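PDB 6LN0: Non-structural protein 3 from Porcine deltacoronavirus, which probably combines an ADP-ribose-binding macro domain with a papain-like cysteine protease, which in related coronaviruses cleaves the viral polyprotein and removes ubiquitin. Local coordinates for residues 71-76 with 86-91; 278-283 with 293-298. All coordinates share one frame; numbering follows the deposited sequence.

How the contacts relate
Contact 1 and contact 2 belong to different domains, and contact 1 closes along the chain before contact 2 opens. Segments 71-76 and 86-91 pair as the beta hairpin at one border of the six-stranded mixed sheet of the macro domain. Segments 278-283 and 293-298 are successive helices of the papain-like peptidase region, where they pack through side chains. The centres of contact 1 and contact 2 lie about 71 Å apart, on opposite sides of the chain's centre, and the nearest atoms of contact 1 and contact 2 are about 59 Å apart. With no element shared, the two belong to separately folded parts: backbone pairing borders a sheet in one, and apolar burial joins helices in the other.

Contact 1 (71-76 with 86-91); sequences LTTDSF and ILHVVP
The beta hairpin of strands 71-74 and 83-89 sets Leu71 against His88 and Thr73 against Ile86 as antiparallel hydrogen-bonded pairs, with Thr72 and Leu87 as the non-hydrogen-bonded pair between them. Leu71 N reaches His88 O at 3.2 Å, while Ile86 N gives a nearly straight bond to Thr73 O (2.7 Å, 173° at the hydrogen). Leu71 O is gripped twice by one residue: His88 N donates at 2.9 Å in the carbonyl plane, and His88 ND1 at 3.2 Å from above that plane. The imidazole is turned back toward this oxygen by a chi1 of -56°, which sets CG beside its own backbone N. The oxygen lies at the ring edge, only 2° out of the ring plane. At the other ring nitrogen, NE2 bonds to Tyr57 OH of helix 55-64, so two polar partners fix the ring's rotation, a task suited to histidine in this buried place. Strand 71-74 is the outermost strand on this side of the macro-domain sheet, and 83-89 joins it to strand 29-34. Beside the imidazole, the Thr73 side chain crosses at a slant, its CB and OG1 each 3.5 Å from His88 CE1. On the face that carries Thr72 and Leu87, Leu87 CD1 meets Thr72 OG1 at 3.8 Å. Farther along the chain, Ile86 CD1 reaches Ser75 CA, and Asp74 OD1 accepts from Phe76 N (2.8 Å), closing an Asx turn.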
ATOM      1  N   LEU A  71     -14.826 -41.246 -20.193  1.00 48.29           N
ATOM      2  CA  LEU A  71     -14.889 -42.657 -19.853  1.00 48.14           C
ATOM      3  C   LEU A  71     -13.873 -42.957 -18.759  1.00 47.42           C
ATOM      4  O   LEU A  71     -12.718 -42.526 -18.844  1.00 49.93           O
ATOM      5  CB  LEU A  71     -14.614 -43.510 -21.090  1.00 53.30           C
ATOM      6  CG  LEU A  71     -14.036 -44.908 -20.857  1.00 50.17           C
ATOM      7  CD1 LEU A  71     -15.096 -45.752 -20.201  1.00 44.95           C
ATOM      8  CD2 LEU A  71     -13.569 -45.548 -22.172  1.00 45.52           C
ATOM      9  N   THR A  72     -14.290 -43.687 -17.731  1.00 44.15           N
ATOM     10  CA  THR A  72     -13.328 -44.153 -16.743  1.00 50.67           C
ATOM     11  C   THR A  72     -12.960 -45.597 -17.022  1.00 44.47           C
ATOM     12  O   THR A  72     -13.804 -46.411 -17.385  1.00 49.14           O
ATOM     13  CB  THR A  72     -13.828 -44.038 -15.300  1.00 47.56           C
ATOM     14  OG1 THR A  72     -14.242 -42.701 -15.052  1.00 43.21           O
ATOM     15  CG2 THR A  72     -12.690 -44.371 -14.349  1.00 38.92           C
ATOM     16  N   THR A  73     -11.697 -45.908 -16.811  1.00 43.70           N
ATOM     17  CA  THR A  73     -11.139 -47.194 -17.128  1.00 41.93           C
ATOM     18  C   THR A  73     -10.198 -47.597 -16.006  1.00 48.63           C
ATOM     19  O   THR A  73      -9.594 -46.739 -15.351  1.00 50.19           O
ATOM     20  CB  THR A  73     -10.424 -47.086 -18.479  1.00 43.61           C
ATOM     21  OG1 THR A  73     -11.391 -47.202 -19.526  1.00 54.75           O
ATOM     22  CG2 THR A  73      -9.435 -48.125 -18.654  1.00 51.87           C
ATOM     23  N   ASP A  74     -10.108 -48.902 -15.762  1.00 44.09           N
ATOM     24  CA  ASP A  74      -9.084 -49.429 -14.879  1.00 44.66           C
ATOM     25  C   ASP A  74      -7.706 -49.096 -15.449  1.00 47.81           C
ATOM     26  O   ASP A  74      -7.560 -48.760 -16.616  1.00 47.05           O
ATOM     27  CB  ASP A  74      -9.276 -50.942 -14.725  1.00 52.68           C
ATOM     28  CG  ASP A  74      -8.465 -51.532 -13.597  1.00 50.78           C
ATOM     29  OD1 ASP A  74      -7.232 -51.611 -13.727  1.00 57.53           O
ATOM     30  OD2 ASP A  74      -9.056 -51.948 -12.580  1.00 58.74           O
ATOM     31  N   SER A  75      -6.677 -49.179 -14.615  1.00 53.05           N
ATOM     32  CA  SER A  75      -5.334 -48.844 -15.081  1.00 52.56           C
ATOM     33  C   SER A  75      -4.525 -50.042 -15.576  1.00 57.86           C
ATOM     34  O   SER A  75      -3.367 -49.858 -15.975  1.00 56.51           O
ATOM     35  CB  SER A  75      -4.569 -48.156 -13.974  1.00 53.20           C
ATOM     36  OG  SER A  75      -4.673 -48.939 -12.810  1.00 55.76           O
ATOM     37  N   PHE A  76      -5.079 -51.258 -15.528  1.00 52.98           N
ATOM     38  CA  PHE A  76      -4.422 -52.443 -16.061  1.00 49.17           C
ATOM     39  C   PHE A  76      -2.967 -52.551 -15.620  1.00 55.92           C
ATOM     40  O   PHE A  76      -2.687 -52.599 -14.419  1.00 59.26           O
ATOM     41  CB  PHE A  76      -4.528 -52.460 -17.583  1.00 47.19           C
ATOM     42  CG  PHE A  76      -5.934 -52.621 -18.085  1.00 52.39           C
ATOM     43  CD1 PHE A  76      -6.800 -51.548 -18.113  1.00 49.62           C
ATOM     44  CD2 PHE A  76      -6.399 -53.859 -18.515  1.00 53.90           C
ATOM     45  CE1 PHE A  76      -8.093 -51.691 -18.563  1.00 48.29           C
ATOM     46  CE2 PHE A  76      -7.694 -54.012 -18.983  1.00 50.52           C
ATOM     47  CZ  PHE A  76      -8.550 -52.925 -18.996  1.00 52.11           C
ATOM     48  N   ILE A  86      -7.770 -44.699 -15.163  1.00 51.21           N
ATOM     49  CA  ILE A  86      -7.465 -43.843 -16.300  1.00 45.99           C
ATOM     50  C   ILE A  86      -8.757 -43.184 -16.752  1.00 46.65           C
ATOM     51  O   ILE A  86      -9.759 -43.865 -16.974  1.00 46.65           O
ATOM     52  CB  ILE A  86      -6.826 -44.638 -17.454  1.00 46.32           C
ATOM     53  CG1 ILE A  86      -5.426 -45.098 -17.060  1.00 51.58           C
ATOM     54  CG2 ILE A  86      -6.762 -43.816 -18.744  1.00 45.19           C
ATOM     55  CD1 ILE A  86      -4.897 -46.260 -17.890  1.00 48.35           C
ATOM     56  N   LEU A  87      -8.728 -41.868 -16.900  1.00 41.89           N
ATOM     57  CA  LEU A  87      -9.898 -41.104 -17.293  1.00 47.57           C
ATOM     58  C   LEU A  87      -9.649 -40.531 -18.682  1.00 47.19           C
ATOM     59  O   LEU A  87      -8.584 -39.959 -18.931  1.00 49.16           O
ATOM     60  CB  LEU A  87     -10.170 -40.003 -16.257  1.00 46.02           C
ATOM     61  CG  LEU A  87     -11.304 -38.999 -16.429  1.00 43.15           C
ATOM     62  CD1 LEU A  87     -12.605 -39.689 -16.722  1.00 38.18           C
ATOM     63  CD2 LEU A  87     -11.419 -38.112 -15.169  1.00 46.48           C
ATOM     64  N   HIS A  88     -10.608 -40.703 -19.581  1.00 43.10           N
ATOM     65  CA  HIS A  88     -10.451 -40.314 -20.975  1.00 50.61           C
ATOM     66  C   HIS A  88     -11.358 -39.138 -21.266  1.00 52.32           C
ATOM     67  O   HIS A  88     -12.562 -39.213 -21.009  1.00 55.06           O
ATOM     68  CB  HIS A  88     -10.806 -41.456 -21.944  1.00 46.87           C
ATOM     69  CG  HIS A  88     -10.027 -42.706 -21.713  1.00 50.06           C
ATOM     70  ND1 HIS A  88     -10.260 -43.537 -20.640  1.00 50.89           N
ATOM     71  CD2 HIS A  88      -9.007 -43.264 -22.412  1.00 56.83           C
ATOM     72  CE1 HIS A  88      -9.420 -44.561 -20.692  1.00 55.13           C
ATOM     73  NE2 HIS A  88      -8.644 -44.415 -21.752  1.00 52.75           N
ATOM     74  N   VAL A  89     -10.793 -38.085 -21.855  1.00 48.80           N
ATOM     75  CA  VAL A  89     -11.560 -36.928 -22.288  1.00 57.90           C
ATOM     76  C   VAL A  89     -11.032 -36.428 -23.625  1.00 57.72           C
ATOM     77  O   VAL A  89      -9.833 -36.505 -23.911  1.00 55.41           O
ATOM     78  CB  VAL A  89     -11.513 -35.813 -21.237  1.00 53.48           C
ATOM     79  CG1 VAL A  89     -12.402 -36.198 -20.090  1.00 48.80           C
ATOM     80  CG2 VAL A  89     -10.081 -35.619 -20.771  1.00 52.85           C
ATOM     81  N   VAL A  90     -11.942 -35.891 -24.432  1.00 53.97           N
ATOM     82  CA  VAL A  90     -11.637 -35.435 -25.786  1.00 57.32           C
ATOM     83  C   VAL A  90     -11.400 -33.927 -25.772  1.00 64.91           C
ATOM     84  O   VAL A  90     -12.369 -33.151 -25.708  1.00 65.56           O
ATOM     85  CB  VAL A  90     -12.768 -35.816 -26.754  1.00 58.58           C
ATOM     86  CG1 VAL A  90     -12.402 -35.455 -28.177  1.00 55.52           C
ATOM     87  CG2 VAL A  90     -13.069 -37.299 -26.634  1.00 59.44           C
ATOM     88  N   PRO A  91     -10.152 -33.465 -25.810  1.00 62.82           N
ATOM     89  CA  PRO A  91      -9.910 -32.031 -25.864  1.00 62.76           C
ATOM     90  C   PRO A  91     -10.551 -31.432 -27.112  1.00 69.44           C
ATOM     91  O   PRO A  91     -10.721 -32.127 -28.128  1.00 74.53           O
ATOM     92  CB  PRO A  91      -8.382 -31.923 -25.917  1.00 63.68           C
ATOM     93  CG  PRO A  91      -7.873 -33.240 -25.421  1.00 58.78           C
ATOM     94  CD  PRO A  91      -8.899 -34.245 -25.817  1.00 58.79           C
TER

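Contact 2 (278-283 with 293-298); sequences PAIDAL and NRFVAW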
ATOM      1  N   PRO A 278      16.372  17.165  15.610  1.00 49.10           N
ATOM      2  CA  PRO A 278      17.228  16.848  14.446  1.00 52.65           C
ATOM      3  C   PRO A 278      16.497  16.518  13.145  1.00 48.08           C
ATOM      4  O   PRO A 278      16.826  17.080  12.096  1.00 49.81           O
ATOM      5  CB  PRO A 278      18.039  15.651  14.968  1.00 53.83           C
ATOM      6  CG  PRO A 278      18.212  15.962  16.420  1.00 52.20           C
ATOM      7  CD  PRO A 278      16.900  16.552  16.848  1.00 51.23           C
ATOM      8  N   ALA A 279      15.519  15.618  13.177  1.00 46.05           N
ATOM      9  CA  ALA A 279      14.841  15.255  11.937  1.00 50.19           C
ATOM     10  C   ALA A 279      14.213  16.471  11.266  1.00 54.47           C
ATOM     11  O   ALA A 279      14.247  16.593  10.038  1.00 49.98           O
ATOM     12  CB  ALA A 279      13.787  14.185  12.199  1.00 46.91           C
ATOM     13  N   ILE A 280      13.647  17.388  12.052  1.00 48.22           N
ATOM     14  CA  ILE A 280      12.899  18.488  11.457  1.00 47.62           C
ATOM     15  C   ILE A 280      13.842  19.630  11.081  1.00 50.71           C
ATOM     16  O   ILE A 280      13.617  20.306  10.074  1.00 49.35           O
ATOM     17  CB  ILE A 280      11.756  18.967  12.389  1.00 44.89           C
ATOM     18  CG1 ILE A 280      10.774  17.829  12.707  1.00 44.01           C
ATOM     19  CG2 ILE A 280      10.968  20.133  11.782  1.00 41.93           C
ATOM     20  CD1 ILE A 280      10.343  16.946  11.461  1.00 45.15           C
ATOM     21  N   ASP A 281      14.926  19.832  11.838  1.00 52.67           N
ATOM     22  CA  ASP A 281      15.886  20.873  11.477  1.00 52.95           C
ATOM     23  C   ASP A 281      16.509  20.582  10.120  1.00 56.55           C
ATOM     24  O   ASP A 281      16.913  21.512   9.406  1.00 57.83           O
ATOM     25  CB  ASP A 281      16.962  20.998  12.566  1.00 54.53           C
ATOM     26  CG  ASP A 281      17.816  22.265  12.421  1.00 62.37           C
ATOM     27  OD1 ASP A 281      17.270  23.377  12.508  1.00 65.90           O
ATOM     28  OD2 ASP A 281      19.045  22.150  12.232  1.00 71.00           O
ATOM     29  N   ALA A 282      16.554  19.299   9.734  1.00 50.36           N
ATOM     30  CA  ALA A 282      17.035  18.918   8.408  1.00 54.26           C
ATOM     31  C   ALA A 282      16.105  19.411   7.306  1.00 55.11           C
ATOM     32  O   ALA A 282      16.573  19.849   6.249  1.00 56.34           O
ATOM     33  CB  ALA A 282      17.206  17.394   8.318  1.00 46.45           C
ATOM     34  N   LEU A 283      14.786  19.304   7.500  1.00 53.42           N
ATOM     35  CA  LEU A 283      13.890  19.880   6.504  1.00 47.88           C
ATOM     36  C   LEU A 283      14.017  21.396   6.508  1.00 53.62           C
ATOM     37  O   LEU A 283      14.034  22.038   5.449  1.00 56.57           O
ATOM     38  CB  LEU A 283      12.444  19.456   6.771  1.00 45.33           C
ATOM     39  CG  LEU A 283      12.157  17.969   7.058  1.00 44.99           C
ATOM     40  CD1 LEU A 283      10.668  17.710   7.049  1.00 37.26           C
ATOM     41  CD2 LEU A 283      12.865  17.050   6.071  1.00 41.85           C
ATOM     42  N   ASN A 293      10.419  22.336  -0.284  1.00 49.00           N
ATOM     43  CA  ASN A 293       9.438  21.318  -0.635  1.00 52.85           C
ATOM     44  C   ASN A 293       9.163  20.366   0.524  1.00 48.58           C
ATOM     45  O   ASN A 293       8.005  20.147   0.892  1.00 49.94           O
ATOM     46  CB  ASN A 293       9.903  20.557  -1.872  1.00 50.80           C
ATOM     47  CG  ASN A 293       9.557  21.289  -3.146  1.00 55.91           C
ATOM     48  OD1 ASN A 293       9.595  22.519  -3.198  1.00 59.31           O
ATOM     49  ND2 ASN A 293       9.201  20.539  -4.182  1.00 62.24           N
ATOM     50  N   ARG A 294      10.204  19.802   1.121  1.00 43.65           N
ATOM     51  CA  ARG A 294       9.961  18.802   2.153  1.00 48.44           C
ATOM     52  C   ARG A 294       9.329  19.435   3.390  1.00 46.86           C
ATOM     53  O   ARG A 294       8.305  18.951   3.898  1.00 44.98           O
ATOM     54  CB  ARG A 294      11.266  18.078   2.480  1.00 45.11           C
ATOM     55  CG  ARG A 294      11.682  17.154   1.341  1.00 50.93           C
ATOM     56  CD  ARG A 294      13.122  16.682   1.434  1.00 58.28           C
ATOM     57  NE  ARG A 294      13.244  15.549   2.341  1.00 61.92           N
ATOM     58  CZ  ARG A 294      14.143  15.452   3.326  1.00 60.68           C
ATOM     59  NH1 ARG A 294      15.029  16.413   3.528  1.00 53.57           N
ATOM     60  NH2 ARG A 294      14.156  14.380   4.116  1.00 61.61           N
ATOM     61  N   PHE A 295       9.905  20.547   3.858  1.00 49.45           N
ATOM     62  CA  PHE A 295       9.429  21.209   5.070  1.00 42.69           C
ATOM     63  C   PHE A 295       7.966  21.603   4.952  1.00 44.26           C
ATOM     64  O   PHE A 295       7.182  21.382   5.877  1.00 44.70           O
ATOM     65  CB  PHE A 295      10.299  22.433   5.333  1.00 51.30           C
ATOM     66  CG  PHE A 295      10.036  23.115   6.638  1.00 47.45           C
ATOM     67  CD1 PHE A 295      10.067  22.402   7.829  1.00 47.03           C
ATOM     68  CD2 PHE A 295       9.817  24.481   6.686  1.00 46.12           C
ATOM     69  CE1 PHE A 295       9.863  23.029   9.043  1.00 46.07           C
ATOM     70  CE2 PHE A 295       9.613  25.133   7.909  1.00 45.96           C
ATOM     71  CZ  PHE A 295       9.636  24.408   9.086  1.00 48.79           C
ATOM     72  N   VAL A 296       7.576  22.167   3.812  1.00 42.05           N
ATOM     73  CA  VAL A 296       6.193  22.584   3.605  1.00 41.12           C
ATOM     74  C   VAL A 296       5.269  21.382   3.518  1.00 39.45           C
ATOM     75  O   VAL A 296       4.142  21.406   4.036  1.00 41.56           O
ATOM     76  CB  VAL A 296       6.090  23.458   2.338  1.00 42.62           C
ATOM     77  CG1 VAL A 296       4.652  23.704   2.009  1.00 39.40           C
ATOM     78  CG2 VAL A 296       6.800  24.803   2.562  1.00 46.58           C
ATOM     79  N   ALA A 297       5.705  20.331   2.817  1.00 40.56           N
ATOM     80  CA  ALA A 297       4.896  19.119   2.728  1.00 40.44           C
ATOM     81  C   ALA A 297       4.692  18.507   4.109  1.00 38.22           C
ATOM     82  O   ALA A 297       3.584  18.079   4.460  1.00 37.74           O
ATOM     83  CB  ALA A 297       5.554  18.117   1.782  1.00 38.72           C
ATOM     84  N   TRP A 298       5.743  18.481   4.915  1.00 35.79           N
ATOM     85  CA  TRP A 298       5.583  18.081   6.305  1.00 38.60           C
ATOM     86  C   TRP A 298       4.545  18.937   7.032  1.00 42.24           C
ATOM     87  O   TRP A 298       3.790  18.425   7.867  1.00 44.14           O
ATOM     88  CB  TRP A 298       6.934  18.143   7.013  1.00 39.50           C
ATOM     89  CG  TRP A 298       6.857  17.738   8.439  1.00 44.86           C
ATOM     90  CD1 TRP A 298       6.637  16.469   8.939  1.00 40.49           C
ATOM     91  CD2 TRP A 298       7.001  18.596   9.575  1.00 42.37           C
ATOM     92  NE1 TRP A 298       6.645  16.500  10.316  1.00 41.35           N
ATOM     93  CE2 TRP A 298       6.868  17.786  10.733  1.00 43.19           C
ATOM     94  CE3 TRP A 298       7.237  19.959   9.728  1.00 38.30           C
ATOM     95  CZ2 TRP A 298       6.948  18.310  12.018  1.00 40.19           C
ATOM     96  CZ3 TRP A 298       7.329  20.476  11.014  1.00 40.39           C
ATOM     97  CH2 TRP A 298       7.186  19.659  12.135  1.00 37.64           C
TER
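Leu283 and Ile280, one turn apart on helix 278-287, push their branched side chains against Arg294, Phe295 and Trp298 of helix 293-302. Ile280 CD1 sits over one face of the indole, 4.0 Å from the centroid of the six-membered ring of Trp298 and 26° off its normal, a CH-pi contact displaced toward the rim. The other branch, CG2, lies 3.7 Å from Trp298 CZ3 and also comes near the edge of the Phe295 ring, 4.1 Å from CE1. A beta-branched residue thus serves two aromatic rings at once. Leu283 divides its contacts three ways. Its CB lies 3.9 Å from Phe295 CD1, its CD1 meets Trp298 CB at 3.8 Å, and its CD2 rests over one face of the Arg294 guanidinium, 3.4 Å from CZ. That flat group reaches the methyl because the arginine chain bends at chi3 (82°), turning a poorly hydrated face of the cation to the leucine and leaving its N-H groups, which lie in the plane, to polar partners at the rim.

Polar partners beyond the two segments set these groups in place. Arg294 NH1 forms a salt bridge with Glu286 OE2, farther along the leucine's own helix, so charge and apolar contact tie the helices together at the same border. Trp298 NE1 donates to Leu224 O, which satisfies the buried indole nitrogen and fixes the ring's rotation beneath Ile280. Helix 313-322 adds Leu320 against Phe295 and Trp298, and Tyr234 of helix 228-237 packs on Arg294 and Trp298. The short segments run at 123° to each other, 9.3 Å apart at closest approach, as consecutive helices packed within a helical bundle, consistent with the alpha-helical thumb subdomain of coronavirus papain-like proteases.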